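Side-chain contacts in tRNA nucleotidyl transferase-related protein (Thermotoga maritima, PDB 3H38), which is the C-terminal, CCA-adding part of a longer protein and probably builds the CCA end of tRNA from CTP and ATP with magnesium: residues I310-H315 with G342-T347; N21-L26 with V37-G42; G207-T212 with F240-H245; Y382-G387 with E396-I401. All coordinates share one frame; numbering follows the deposited sequence.

Interaction 1 (I310-H315 with G342-T347); sequences INEIRH and GVSNET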
loop_
_atom_site.group_PDB
_atom_site.type_symbol
_atom_site.label_atom_id
_atom_site.label_comp_id
_atom_site.label_asym_id
_atom_site.label_seq_id
_atom_site.Cartn_x
_atom_site.Cartn_y
_atom_site.Cartn_z
ATOM N N ILE A 310 15.705 -4.996 11.962
ATOM C CA ILE A 310 16.940 -4.245 12.037
ATOM C C ILE A 310 18.129 -5.174 11.752
ATOM O O ILE A 310 19.089 -4.770 11.113
ATOM C CB ILE A 310 17.093 -3.503 13.360
ATOM C CG1 ILE A 310 18.148 -2.397 13.226
ATOM C CG2 ILE A 310 17.421 -4.477 14.498
ATOM C CD1 ILE A 310 17.862 -1.388 12.129
ATOM N N ASN A 311 18.031 -6.431 12.174
ATOM C CA ASN A 311 19.072 -7.409 11.868
ATOM C C ASN A 311 19.289 -7.591 10.365
ATOM O O ASN A 311 20.439 -7.642 9.910
ATOM C CB ASN A 311 18.761 -8.774 12.495
ATOM C CG ASN A 311 18.759 -8.741 14.003
ATOM O OD1 ASN A 311 19.549 -8.030 14.618
ATOM N ND2 ASN A 311 17.865 -9.521 14.613
ATOM N N GLU A 312 18.186 -7.705 9.616
ATOM C CA GLU A 312 18.214 -8.025 8.179
ATOM C C GLU A 312 18.687 -6.853 7.345
ATOM O O GLU A 312 19.433 -7.023 6.374
ATOM C CB GLU A 312 16.836 -8.453 7.689
ATOM C CG GLU A 312 16.278 -9.674 8.411
ATOM C CD GLU A 312 14.763 -9.617 8.600
ATOM O OE1 GLU A 312 14.303 -9.910 9.723
ATOM O OE2 GLU A 312 14.038 -9.270 7.638
ATOM N N ILE A 313 18.236 -5.665 7.729
ATOM C CA ILE A 313 18.700 -4.432 7.120
ATOM C C ILE A 313 20.204 -4.328 7.305
ATOM O O ILE A 313 20.944 -4.069 6.357
ATOM C CB ILE A 313 17.996 -3.212 7.752
ATOM C CG1 ILE A 313 16.541 -3.158 7.269
ATOM C CG2 ILE A 313 18.743 -1.921 7.441
ATOM C CD1 ILE A 313 15.719 -1.977 7.808
ATOM N N ARG A 314 20.647 -4.566 8.532
ATOM C CA ARG A 314 22.046 -4.437 8.887
ATOM C C ARG A 314 22.899 -5.431 8.128
ATOM O O ARG A 314 24.015 -5.115 7.727
ATOM C CB ARG A 314 22.231 -4.574 10.397
ATOM C CG ARG A 314 21.755 -3.333 11.116
ATOM C CD ARG A 314 21.982 -3.388 12.605
ATOM N NE ARG A 314 21.860 -2.048 13.177
ATOM C CZ ARG A 314 21.578 -1.804 14.452
ATOM N NH1 ARG A 314 21.485 -0.554 14.887
ATOM N NH2 ARG A 314 21.390 -2.815 15.289
ATOM N N HIS A 315 22.369 -6.626 7.907
ATOM C CA HIS A 315 23.082 -7.596 7.092
ATOM C C HIS A 315 23.360 -6.999 5.710
ATOM O O HIS A 315 24.477 -7.066 5.218
ATOM C CB HIS A 315 22.299 -8.911 6.993
ATOM C CG HIS A 315 22.957 -9.950 6.130
ATOM N ND1 HIS A 315 24.265 -10.368 6.322
ATOM C CD2 HIS A 315 22.493 -10.673 5.084
ATOM C CE1 HIS A 315 24.569 -11.286 5.430
ATOM N NE2 HIS A 315 23.510 -11.499 4.666
ATOM N N GLY A 342 19.323 -17.815 3.158
ATOM C CA GLY A 342 17.910 -18.076 3.406
ATOM C C GLY A 342 17.239 -16.804 3.882
ATOM O O GLY A 342 16.770 -16.707 5.007
ATOM N N VAL A 343 17.207 -15.812 3.010
ATOM C CA VAL A 343 16.803 -14.484 3.415
ATOM C C VAL A 343 15.424 -14.151 2.886
ATOM O O VAL A 343 14.923 -14.784 1.946
ATOM C CB VAL A 343 17.811 -13.424 2.905
ATOM C CG1 VAL A 343 19.203 -13.676 3.486
ATOM C CG2 VAL A 343 17.852 -13.422 1.367
ATOM N N SER A 344 14.812 -13.148 3.504
ATOM C CA SER A 344 13.508 -12.670 3.082
ATOM C C SER A 344 13.576 -12.119 1.666
ATOM O O SER A 344 14.602 -11.586 1.238
ATOM C CB SER A 344 13.034 -11.561 4.019
ATOM O OG SER A 344 13.691 -10.339 3.732
ATOM N N ASN A 345 12.473 -12.250 0.944
ATOM C CA ASN A 345 12.301 -11.551 -0.321
ATOM C C ASN A 345 12.645 -10.079 -0.205
ATOM O O ASN A 345 13.192 -9.487 -1.128
ATOM C CB ASN A 345 10.852 -11.664 -0.773
ATOM C CG ASN A 345 10.504 -13.045 -1.258
ATOM O OD1 ASN A 345 9.459 -13.243 -1.882
ATOM N ND2 ASN A 345 11.383 -14.018 -0.984
ATOM N N GLU A 346 12.297 -9.482 0.933
ATOM C CA GLU A 346 12.517 -8.056 1.125
ATOM C C GLU A 346 14.010 -7.741 1.137
ATOM O O GLU A 346 14.448 -6.745 0.546
ATOM C CB GLU A 346 11.817 -7.555 2.396
ATOM C CG GLU A 346 10.294 -7.473 2.259
ATOM C CD GLU A 346 9.624 -8.842 2.241
ATOM O OE1 GLU A 346 10.070 -9.739 2.983
ATOM O OE2 GLU A 346 8.643 -9.026 1.493
ATOM N N THR A 347 14.780 -8.604 1.802
ATOM C CA THR A 347 16.225 -8.481 1.841
ATOM C C THR A 347 16.784 -8.586 0.424
ATOM O O THR A 347 17.770 -7.936 0.077
ATOM C CB THR A 347 16.863 -9.583 2.709
ATOM O OG1 THR A 347 16.588 -9.329 4.090
ATOM C CG2 THR A 347 18.387 -9.624 2.497
#

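Interaction 2 (N21-L26 with V37-G42); sequences NLFRLL and VYVVGG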
loop_
_atom_site.group_PDB
_atom_site.type_symbol
_atom_site.label_atom_id
_atom_site.label_comp_id
_atom_site.label_asym_id
_atom_site.label_seq_id
_atom_site.Cartn_x
_atom_site.Cartn_y
_atom_site.Cartn_z
ATOM N N ASN A 21 -30.388 0.307 -12.151
ATOM C CA ASN A 21 -31.726 -0.006 -11.673
ATOM C C ASN A 21 -31.777 -0.219 -10.174
ATOM O O ASN A 21 -32.787 0.069 -9.531
ATOM C CB ASN A 21 -32.302 -1.206 -12.412
ATOM C CG ASN A 21 -33.083 -0.792 -13.650
ATOM O OD1 ASN A 21 -33.508 0.369 -13.784
ATOM N ND2 ASN A 21 -33.278 -1.739 -14.566
ATOM N N LEU A 22 -30.665 -0.719 -9.642
ATOM C CA LEU A 22 -30.445 -0.896 -8.214
ATOM C C LEU A 22 -30.394 0.447 -7.477
ATOM O O LEU A 22 -31.099 0.636 -6.489
ATOM C CB LEU A 22 -29.118 -1.629 -8.014
ATOM C CG LEU A 22 -28.715 -1.941 -6.580
ATOM C CD1 LEU A 22 -29.810 -2.682 -5.862
ATOM C CD2 LEU A 22 -27.438 -2.778 -6.561
ATOM N N PHE A 23 -29.532 1.355 -7.953
ATOM C CA PHE A 23 -29.471 2.718 -7.444
ATOM C C PHE A 23 -30.892 3.275 -7.387
ATOM O O PHE A 23 -31.281 3.910 -6.407
ATOM C CB PHE A 23 -28.584 3.621 -8.322
ATOM C CG PHE A 23 -27.080 3.383 -8.166
ATOM C CD1 PHE A 23 -26.509 3.171 -6.924
ATOM C CD2 PHE A 23 -26.240 3.421 -9.269
ATOM C CE1 PHE A 23 -25.146 2.971 -6.782
ATOM C CE2 PHE A 23 -24.865 3.216 -9.136
ATOM C CZ PHE A 23 -24.320 2.991 -7.892
ATOM N N ARG A 24 -31.669 3.010 -8.436
ATOM C CA ARG A 24 -33.074 3.433 -8.483
ATOM C C ARG A 24 -33.904 2.821 -7.346
ATOM O O ARG A 24 -34.533 3.546 -6.562
ATOM C CB ARG A 24 -33.690 3.172 -9.860
ATOM C CG ARG A 24 -33.172 4.119 -10.944
ATOM C CD ARG A 24 -33.917 3.987 -12.298
ATOM N NE ARG A 24 -33.760 5.199 -13.112
ATOM C CZ ARG A 24 -33.015 5.259 -14.211
ATOM N NH1 ARG A 24 -32.400 4.161 -14.641
ATOM N NH2 ARG A 24 -32.899 6.403 -14.893
ATOM N N LEU A 25 -33.837 1.521 -7.203
ATOM C CA LEU A 25 -34.527 0.851 -6.135
ATOM C C LEU A 25 -34.194 1.403 -4.802
ATOM O O LEU A 25 -35.047 1.591 -4.012
ATOM C CB LEU A 25 -34.123 -0.592 -6.102
ATOM C CG LEU A 25 -34.764 -1.518 -7.082
ATOM C CD1 LEU A 25 -35.018 -2.798 -6.350
ATOM C CD2 LEU A 25 -36.024 -0.891 -7.543
ATOM N N LEU A 26 -32.918 1.634 -4.564
ATOM C CA LEU A 26 -32.449 2.153 -3.294
ATOM C C LEU A 26 -33.067 3.524 -3.044
ATOM O O LEU A 26 -33.497 3.824 -1.918
ATOM C CB LEU A 26 -30.925 2.213 -3.249
ATOM C CG LEU A 26 -30.181 0.870 -3.265
ATOM C CD1 LEU A 26 -28.700 1.057 -3.554
ATOM C CD2 LEU A 26 -30.362 0.110 -1.966
ATOM N N VAL A 37 -31.510 9.341 0.100
ATOM C CA VAL A 37 -30.442 8.401 -0.243
ATOM C C VAL A 37 -29.431 8.980 -1.249
ATOM O O VAL A 37 -29.821 9.641 -2.207
ATOM C CB VAL A 37 -31.005 7.102 -0.830
ATOM C CG1 VAL A 37 -29.933 6.040 -0.834
ATOM C CG2 VAL A 37 -32.172 6.623 -0.023
ATOM N N TYR A 38 -28.142 8.708 -1.029
ATOM C CA TYR A 38 -27.070 9.168 -1.915
ATOM C C TYR A 38 -25.948 8.141 -2.144
ATOM O O TYR A 38 -25.559 7.384 -1.244
ATOM C CB TYR A 38 -26.380 10.399 -1.331
ATOM C CG TYR A 38 -27.270 11.452 -0.740
ATOM C CD1 TYR A 38 -27.764 11.321 0.535
ATOM C CD2 TYR A 38 -27.578 12.608 -1.453
ATOM C CE1 TYR A 38 -28.566 12.304 1.091
ATOM C CE2 TYR A 38 -28.386 13.587 -0.912
ATOM C CZ TYR A 38 -28.876 13.434 0.361
ATOM O OH TYR A 38 -29.662 14.420 0.908
ATOM N N VAL A 39 -25.385 8.165 -3.345
ATOM C CA VAL A 39 -24.117 7.503 -3.581
ATOM C C VAL A 39 -23.043 8.596 -3.461
ATOM O O VAL A 39 -23.272 9.748 -3.855
ATOM C CB VAL A 39 -24.098 6.769 -4.940
ATOM C CG1 VAL A 39 -24.071 7.758 -6.087
ATOM C CG2 VAL A 39 -22.925 5.797 -5.009
ATOM N N VAL A 40 -21.903 8.265 -2.853
ATOM C CA VAL A 40 -20.917 9.294 -2.511
ATOM C C VAL A 40 -19.481 8.907 -2.866
ATOM O O VAL A 40 -19.184 7.743 -3.138
ATOM C CB VAL A 40 -20.946 9.585 -1.003
ATOM C CG1 VAL A 40 -22.318 10.070 -0.589
ATOM C CG2 VAL A 40 -20.581 8.334 -0.219
ATOM N N GLY A 41 -18.594 9.900 -2.862
ATOM C CA GLY A 41 -17.166 9.642 -2.832
ATOM C C GLY A 41 -16.487 9.259 -4.125
ATOM O O GLY A 41 -16.689 9.911 -5.147
ATOM N N GLY A 42 -15.662 8.211 -4.063
ATOM C CA GLY A 42 -14.808 7.799 -5.174
ATOM C C GLY A 42 -15.634 7.398 -6.366
ATOM O O GLY A 42 -15.356 7.771 -7.504
#

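Interaction 3 (G207-T212 with F240-H245); sequences GYLERT and FDVIKH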
loop_
_atom_site.group_PDB
_atom_site.type_symbol
_atom_site.label_atom_id
_atom_site.label_comp_id
_atom_site.label_asym_id
_atom_site.label_seq_id
_atom_site.Cartn_x
_atom_site.Cartn_y
_atom_site.Cartn_z
ATOM N N GLY A 207 5.011 19.860 13.065
ATOM C CA GLY A 207 5.021 18.665 13.905
ATOM C C GLY A 207 3.790 17.788 13.844
ATOM O O GLY A 207 3.588 16.889 14.653
ATOM N N TYR A 208 2.964 18.013 12.852
ATOM C CA TYR A 208 1.669 17.349 12.871
ATOM C C TYR A 208 1.701 15.842 12.600
ATOM O O TYR A 208 0.949 15.079 13.226
ATOM C CB TYR A 208 0.631 18.144 12.074
ATOM C CG TYR A 208 0.154 19.332 12.890
ATOM C CD1 TYR A 208 -0.611 19.143 14.041
ATOM C CD2 TYR A 208 0.497 20.631 12.542
ATOM C CE1 TYR A 208 -1.048 20.225 14.805
ATOM C CE2 TYR A 208 0.072 21.720 13.299
ATOM C CZ TYR A 208 -0.703 21.509 14.431
ATOM O OH TYR A 208 -1.120 22.583 15.193
ATOM N N LEU A 209 2.618 15.427 11.729
ATOM C CA LEU A 209 2.854 14.017 11.458
ATOM C C LEU A 209 3.223 13.268 12.755
ATOM O O LEU A 209 2.594 12.261 13.098
ATOM C CB LEU A 209 3.940 13.864 10.383
ATOM C CG LEU A 209 3.590 13.748 8.877
ATOM C CD1 LEU A 209 2.166 14.076 8.564
ATOM C CD2 LEU A 209 4.529 14.566 8.001
ATOM N N GLU A 210 4.216 13.772 13.490
ATOM C CA GLU A 210 4.571 13.177 14.773
ATOM C C GLU A 210 3.404 13.153 15.727
ATOM O O GLU A 210 3.323 12.269 16.582
ATOM C CB GLU A 210 5.713 13.922 15.457
ATOM C CG GLU A 210 5.935 15.281 14.911
ATOM C CD GLU A 210 6.680 15.203 13.609
ATOM O OE1 GLU A 210 6.508 16.079 12.735
ATOM O OE2 GLU A 210 7.431 14.230 13.472
ATOM N N ARG A 211 2.535 14.152 15.623
ATOM C CA ARG A 211 1.400 14.222 16.535
ATOM C C ARG A 211 0.368 13.161 16.202
ATOM O O ARG A 211 -0.422 12.817 17.048
ATOM C CB ARG A 211 0.756 15.604 16.538
ATOM C CG ARG A 211 1.408 16.571 17.531
ATOM C CD ARG A 211 1.178 18.026 17.124
ATOM N NE ARG A 211 0.131 18.773 17.852
ATOM C CZ ARG A 211 -0.750 18.282 18.732
ATOM N NH1 ARG A 211 -1.622 19.109 19.305
ATOM N NH2 ARG A 211 -0.786 16.985 19.047
ATOM N N THR A 212 0.376 12.636 14.974
ATOM C CA THR A 212 -0.534 11.540 14.647
ATOM C C THR A 212 0.053 10.176 15.021
ATOM O O THR A 212 1.239 10.063 15.251
ATOM C CB THR A 212 -1.165 11.636 13.186
ATOM O OG1 THR A 212 -1.084 10.378 12.500
ATOM C CG2 THR A 212 -0.506 12.694 12.365
ATOM N N PHE A 240 8.465 17.449 -0.160
ATOM C CA PHE A 240 7.722 18.134 0.898
ATOM C C PHE A 240 8.341 17.974 2.279
ATOM O O PHE A 240 7.786 18.457 3.260
ATOM C CB PHE A 240 6.260 17.672 0.940
ATOM C CG PHE A 240 5.377 18.325 -0.104
ATOM C CD1 PHE A 240 5.424 19.696 -0.317
ATOM C CD2 PHE A 240 4.494 17.568 -0.863
ATOM C CE1 PHE A 240 4.599 20.303 -1.263
ATOM C CE2 PHE A 240 3.684 18.164 -1.798
ATOM C CZ PHE A 240 3.737 19.542 -1.998
ATOM N N ASP A 241 9.477 17.286 2.351
ATOM C CA ASP A 241 10.145 17.021 3.625
ATOM C C ASP A 241 9.412 16.049 4.529
ATOM O O ASP A 241 9.674 16.000 5.722
ATOM C CB ASP A 241 10.394 18.320 4.388
ATOM C CG ASP A 241 11.473 19.166 3.748
ATOM O OD1 ASP A 241 11.360 20.412 3.770
ATOM O OD2 ASP A 241 12.427 18.578 3.201
ATOM N N VAL A 242 8.499 15.266 3.970
ATOM C CA VAL A 242 7.684 14.354 4.781
ATOM C C VAL A 242 8.506 13.203 5.343
ATOM O O VAL A 242 8.381 12.848 6.525
ATOM C CB VAL A 242 6.519 13.756 3.952
ATOM C CG1 VAL A 242 5.903 12.560 4.645
ATOM C CG2 VAL A 242 5.482 14.819 3.624
ATOM N N ILE A 243 9.351 12.614 4.498
ATOM C CA ILE A 243 10.045 11.400 4.903
ATOM C C ILE A 243 10.759 11.557 6.242
ATOM O O ILE A 243 10.659 10.677 7.097
ATOM C CB ILE A 243 11.083 10.939 3.896
ATOM C CG1 ILE A 243 10.456 10.762 2.521
ATOM C CG2 ILE A 243 11.730 9.655 4.400
ATOM C CD1 ILE A 243 11.430 10.411 1.443
ATOM N N LYS A 244 11.482 12.664 6.417
ATOM C CA LYS A 244 12.236 12.880 7.657
ATOM C C LYS A 244 11.344 13.043 8.907
ATOM O O LYS A 244 11.722 12.611 10.003
ATOM C CB LYS A 244 13.243 14.037 7.515
ATOM C CG LYS A 244 12.830 15.371 8.142
ATOM C CD LYS A 244 12.297 16.392 7.117
ATOM C CE LYS A 244 13.235 17.595 6.922
ATOM N NZ LYS A 244 14.303 17.368 5.894
ATOM N N HIS A 245 10.167 13.654 8.742
ATOM C CA HIS A 245 9.198 13.731 9.837
ATOM C C HIS A 245 8.522 12.397 10.082
ATOM O O HIS A 245 7.926 12.181 11.137
ATOM C CB HIS A 245 8.126 14.765 9.564
ATOM C CG HIS A 245 8.610 16.172 9.675
ATOM N ND1 HIS A 245 8.808 16.789 10.885
ATOM C CD2 HIS A 245 8.904 17.088 8.719
ATOM C CE1 HIS A 245 9.220 18.036 10.677
ATOM N NE2 HIS A 245 9.288 18.235 9.373
#

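Interaction 4 (Y382-G387 with E396-I401); sequences YLIRKG and EVLEKI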
loop_
_atom_site.group_PDB
_atom_site.type_symbol
_atom_site.label_atom_id
_atom_site.label_comp_id
_atom_site.label_asym_id
_atom_site.label_seq_id
_atom_site.Cartn_x
_atom_site.Cartn_y
_atom_site.Cartn_z
ATOM N N TYR A 382 22.207 -38.856 5.953
ATOM C CA TYR A 382 22.131 -40.298 6.089
ATOM C C TYR A 382 22.667 -41.104 4.901
ATOM O O TYR A 382 22.919 -42.302 5.035
ATOM C CB TYR A 382 20.728 -40.742 6.536
ATOM C CG TYR A 382 20.786 -41.142 7.972
ATOM C CD1 TYR A 382 21.272 -42.387 8.325
ATOM C CD2 TYR A 382 20.459 -40.250 8.985
ATOM C CE1 TYR A 382 21.384 -42.761 9.637
ATOM C CE2 TYR A 382 20.564 -40.623 10.315
ATOM C CZ TYR A 382 21.035 -41.886 10.625
ATOM O OH TYR A 382 21.162 -42.301 11.927
ATOM N N LEU A 383 22.866 -40.459 3.753
ATOM C CA LEU A 383 23.600 -41.111 2.679
ATOM C C LEU A 383 25.061 -41.065 3.090
ATOM O O LEU A 383 25.876 -41.897 2.677
ATOM C CB LEU A 383 23.397 -40.410 1.334
ATOM C CG LEU A 383 23.552 -41.320 0.098
ATOM C CD1 LEU A 383 25.000 -41.683 -0.231
ATOM C CD2 LEU A 383 22.707 -42.588 0.272
ATOM N N ILE A 384 25.376 -40.090 3.935
ATOM C CA ILE A 384 26.739 -39.878 4.389
ATOM C C ILE A 384 27.114 -40.777 5.567
ATOM O O ILE A 384 28.214 -41.337 5.587
ATOM C CB ILE A 384 27.004 -38.392 4.730
ATOM C CG1 ILE A 384 27.135 -37.564 3.445
ATOM C CG2 ILE A 384 28.262 -38.254 5.567
ATOM C CD1 ILE A 384 27.752 -36.193 3.653
ATOM N N ARG A 385 26.215 -40.924 6.541
ATOM C CA ARG A 385 26.497 -41.792 7.683
ATOM C C ARG A 385 26.818 -43.247 7.281
ATOM O O ARG A 385 27.318 -44.027 8.096
ATOM C CB ARG A 385 25.382 -41.732 8.739
ATOM C CG ARG A 385 25.741 -40.966 10.020
ATOM C CD ARG A 385 25.172 -39.555 10.065
ATOM N NE ARG A 385 24.636 -39.259 11.403
ATOM C CZ ARG A 385 23.874 -38.210 11.723
ATOM N NH1 ARG A 385 23.541 -37.308 10.804
ATOM N NH2 ARG A 385 23.442 -38.064 12.976
ATOM N N LYS A 386 26.546 -43.607 6.030
ATOM C CA LYS A 386 27.028 -44.879 5.489
ATOM C C LYS A 386 28.445 -44.689 4.918
ATOM O O LYS A 386 28.651 -44.713 3.701
ATOM C CB LYS A 386 26.074 -45.417 4.415
ATOM C CG LYS A 386 24.600 -45.021 4.611
ATOM C CD LYS A 386 23.936 -45.714 5.816
ATOM C CE LYS A 386 22.603 -45.051 6.206
ATOM N NZ LYS A 386 21.531 -45.051 5.148
ATOM N N GLY A 387 29.411 -44.481 5.812
ATOM C CA GLY A 387 30.792 -44.244 5.424
ATOM C C GLY A 387 31.507 -43.216 6.291
ATOM O O GLY A 387 32.738 -43.133 6.265
ATOM N N GLU A 396 29.294 -29.753 6.875
ATOM C CA GLU A 396 30.386 -29.142 6.135
ATOM C C GLU A 396 30.438 -29.778 4.754
ATOM O O GLU A 396 30.385 -29.086 3.739
ATOM C CB GLU A 396 31.725 -29.345 6.859
ATOM C CG GLU A 396 31.925 -28.474 8.105
ATOM C CD GLU A 396 33.192 -28.826 8.893
ATOM O OE1 GLU A 396 33.885 -29.805 8.530
ATOM O OE2 GLU A 396 33.493 -28.121 9.884
ATOM N N VAL A 397 30.521 -31.105 4.727
ATOM C CA VAL A 397 30.564 -31.855 3.475
ATOM C C VAL A 397 29.410 -31.525 2.535
ATOM O O VAL A 397 29.631 -31.233 1.372
ATOM C CB VAL A 397 30.558 -33.368 3.725
ATOM C CG1 VAL A 397 30.459 -34.117 2.402
ATOM C CG2 VAL A 397 31.803 -33.778 4.479
ATOM N N LEU A 398 28.182 -31.575 3.044
ATOM C CA LEU A 398 27.000 -31.334 2.220
ATOM C C LEU A 398 27.034 -29.967 1.557
ATOM O O LEU A 398 26.658 -29.817 0.395
ATOM C CB LEU A 398 25.713 -31.483 3.036
ATOM C CG LEU A 398 25.111 -32.878 3.226
ATOM C CD1 LEU A 398 25.662 -33.849 2.191
ATOM C CD2 LEU A 398 25.360 -33.388 4.632
ATOM N N GLU A 399 27.490 -28.965 2.294
ATOM C CA GLU A 399 27.544 -27.626 1.736
ATOM C C GLU A 399 28.685 -27.464 0.737
ATOM O O GLU A 399 28.558 -26.718 -0.227
ATOM C CB GLU A 399 27.625 -26.567 2.835
ATOM C CG GLU A 399 27.269 -25.178 2.337
ATOM C CD GLU A 399 26.894 -24.242 3.459
ATOM O OE1 GLU A 399 27.636 -24.205 4.463
ATOM O OE2 GLU A 399 25.859 -23.547 3.337
ATOM N N LYS A 400 29.791 -28.145 0.951
ATOM C CA LYS A 400 30.865 -28.131 -0.021
ATOM C C LYS A 400 30.403 -28.764 -1.313
ATOM O O LYS A 400 30.726 -28.326 -2.384
ATOM C CB LYS A 400 32.096 -28.827 0.516
ATOM C CG LYS A 400 32.928 -27.957 1.409
ATOM C CD LYS A 400 32.111 -27.323 2.501
ATOM C CE LYS A 400 33.019 -26.893 3.619
ATOM N NZ LYS A 400 32.307 -26.310 4.769
ATOM N N ILE A 401 29.638 -29.810 -1.209
ATOM C CA ILE A 401 29.092 -30.436 -2.410
ATOM C C ILE A 401 28.048 -29.532 -3.085
ATOM O O ILE A 401 28.130 -29.285 -4.286
ATOM C CB ILE A 401 28.621 -31.915 -2.179
ATOM C CG1 ILE A 401 27.524 -32.315 -3.160
ATOM C CG2 ILE A 401 28.148 -32.143 -0.768
ATOM C CD1 ILE A 401 27.094 -33.765 -2.987
#

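Interaction 1 (I310-H315 with G342-T347)
E312 turns CG beside its own backbone N (chi1 -59°), and T347 sets its hydroxyl in the corresponding place, anti to the carbonyl carbon (chi1 -72°). These two torsions leave the root of the glutamate, not its charged end, against the threonine: E312 CB lies 3.7 Å from T347 OG1. A serine N-cap opens helix 345-352, and the side of helix 309-328, here residues 310-315, packs on it. At the N-cap position, S344 OG accepts the capping bond from T347 N, at 2.8 Å and with a fairly straight N-H...O angle of 158°. T347 thus gives its backbone N-H to the cap and its hydroxyl side to E312. The glutamate bends at chi2 and carries its carboxylate past the threonine toward the serine, where E312 OE2 stays 4.1 Å from S344 OG, close but not bonded. The helix N-terminus would probably stabilise a negative charge there, whereas E346, with OE1 6.1 Å from E312 OE2, is likely to oppose it. With an alanine at S344, T347 N would probably be left without its capping acceptor and the first turn less firmly held. The interface is small, 143 Å² in all. T347 is buried and also touches H285 of helix 279-287. Farther along helix 309-328, H315 NE2 makes a hydrogen bond to L339 O.

Interaction 2 (N21-L26 with V37-G42)
L26 and V37 meet where helix 17-32 packs on strand 37-40 of the mixed sheet in the nucleotidyltransferase head domain, and with F23 they have the most surface buried here, 34 to 38 Å² each. Two pairs of residues make the contact. In the first, V37 brings CG2 to 3.6 Å from the backbone L26 O, so a methyl lies against a carbonyl and not against the leucine methyls. Its first torsion (chi1 -165°) explains this, for it puts CG2 anti to the carbonyl carbon and CG1 anti to the backbone N. L26 directs its CB toward the strand, and both L26 and V37 also touch I58 and F67, so the four form one apolar cluster. In the second pair the F23 ring and V39 cross obliquely. F23 and L26 are three residues apart on the helix, V39 and V37 two apart on the strand, and the pairing runs in reverse order. All four are buried, and no hydrogen bond crosses. F43 adds an edge-to-face ring contact to F23. The V39 side chain is about 5 Å from that of D57, a magnesium ligand in another structure of this protein but without the metal here, so the packing probably lies behind the metal site. The apolar seam closes at F23 CE1, 4.0 Å from V39 CG2.

Interaction 3 (G207-T212 with F240-H245)
L209 packs on H245 on the tight side of this contact between short helices 208-211 and 242-246, while E210 meets the same histidine on the looser one; both helices lie in the part of the chain that matches a family of probable RNA-binding segments. The tight side is apolar. L209 lays CD2 against the base of the histidine, 3.9 Å from H245 CB, and crosses both H245 and V242 at about a right angle. I178 of helix 177-187 touches L209 and V242 together. L209 and V242 are buried; E210 and H245 are partly exposed. On their side E210 OE1 receives a weak hydrogen bond from H245 ND1, at 3.0 Å but bent to 122°. OE1 approaches ND1 from well out of the ring plane, hence the bend; the carboxylate and ring planes are 57° apart. A clash at E210 CG makes the placing of this side chain doubtful. Swapping E210 for an alanine would probably leave H245 ND1 without this weak acceptor. Before the second helix, D241 adopts positive phi in a Schellman motif that ends helix 230-239 and starts the turn into 242-246. L209 lies about 8 Å, side chain to side chain, from D174 and R177, which bind nucleotide in other structures of this protein. The methyl that meets the histidine also reaches the valine, L209 CD2 standing 4.1 Å from V242 CG1.

Interaction 4 (Y382-G387 with E396-I401)
I384 CD1 is the point on which this contact turns. It fits against two neighbouring residues of helix 392-407, 3.6 Å from V397 CG1 and 3.5 Å from L398 CD1, with L398 CD2 a little farther off at 3.8 Å. I384 and L398 reach toward each other tip to tip, whereas V397 lies aslant to the isoleucine, so the terminal methyl nestles between a valine branch and a leucine fork. No hydrogen bond crosses, and the 110 Å² buried is apolar in character, with I384 itself buried.

The next layer is the torsions. I384 carries CG1 anti to its carbonyl carbon and then runs nearly straight (chi2 -165°), which projects CD1 far enough to span backbones whose nearest CA atoms, I384 and L398, are 8.8 Å apart. V397 offers CG1 from the position anti to its backbone N (chi1 174°), the branch that makes the contact.

Farther out is the backbone that sets I384 in place. I384 lies in a weakly bonded helical turn, after which the chain bends through an inverse gamma turn centred on K386, with a weak bond from G387 N to R385 O. At G387 the backbone angles would press any CB against the preceding carbonyl, so a residue without one suits this bend.

I394, one turn before L398, touches both I384 and R385 and extends the apolar patch. The short helix 381-384 thus lies against the flank of helix 392-407, while I401 packs on the loop residues E376, K377 and N379, and E399 touches K341 in the loop before helix 345-352.

In the fold
Along the chain the contacts come in series, in the order 2, 3, 1, 4, and none touches another. Interaction 2 belongs to the mixed sheet of the catalytic head; the other three join helices in the largely helical remainder. The centres of interactions 2 and 3 lie about 38 Å apart. Interaction 1 has its centre about 27 Å from that of interaction 3 and about 29 Å from that of interaction 4. Interactions 2 and 4 are about 69 Å apart, centre to centre, on opposite sides of the chain's centre. The centres are spread along an elongated molecule, and each contact is local to its part. Interactions 2 and 3 lie near metal- and nucleotide-binding residues; interactions 1 and 4 lie away from them, consistent with the body and tail of class II enzymes.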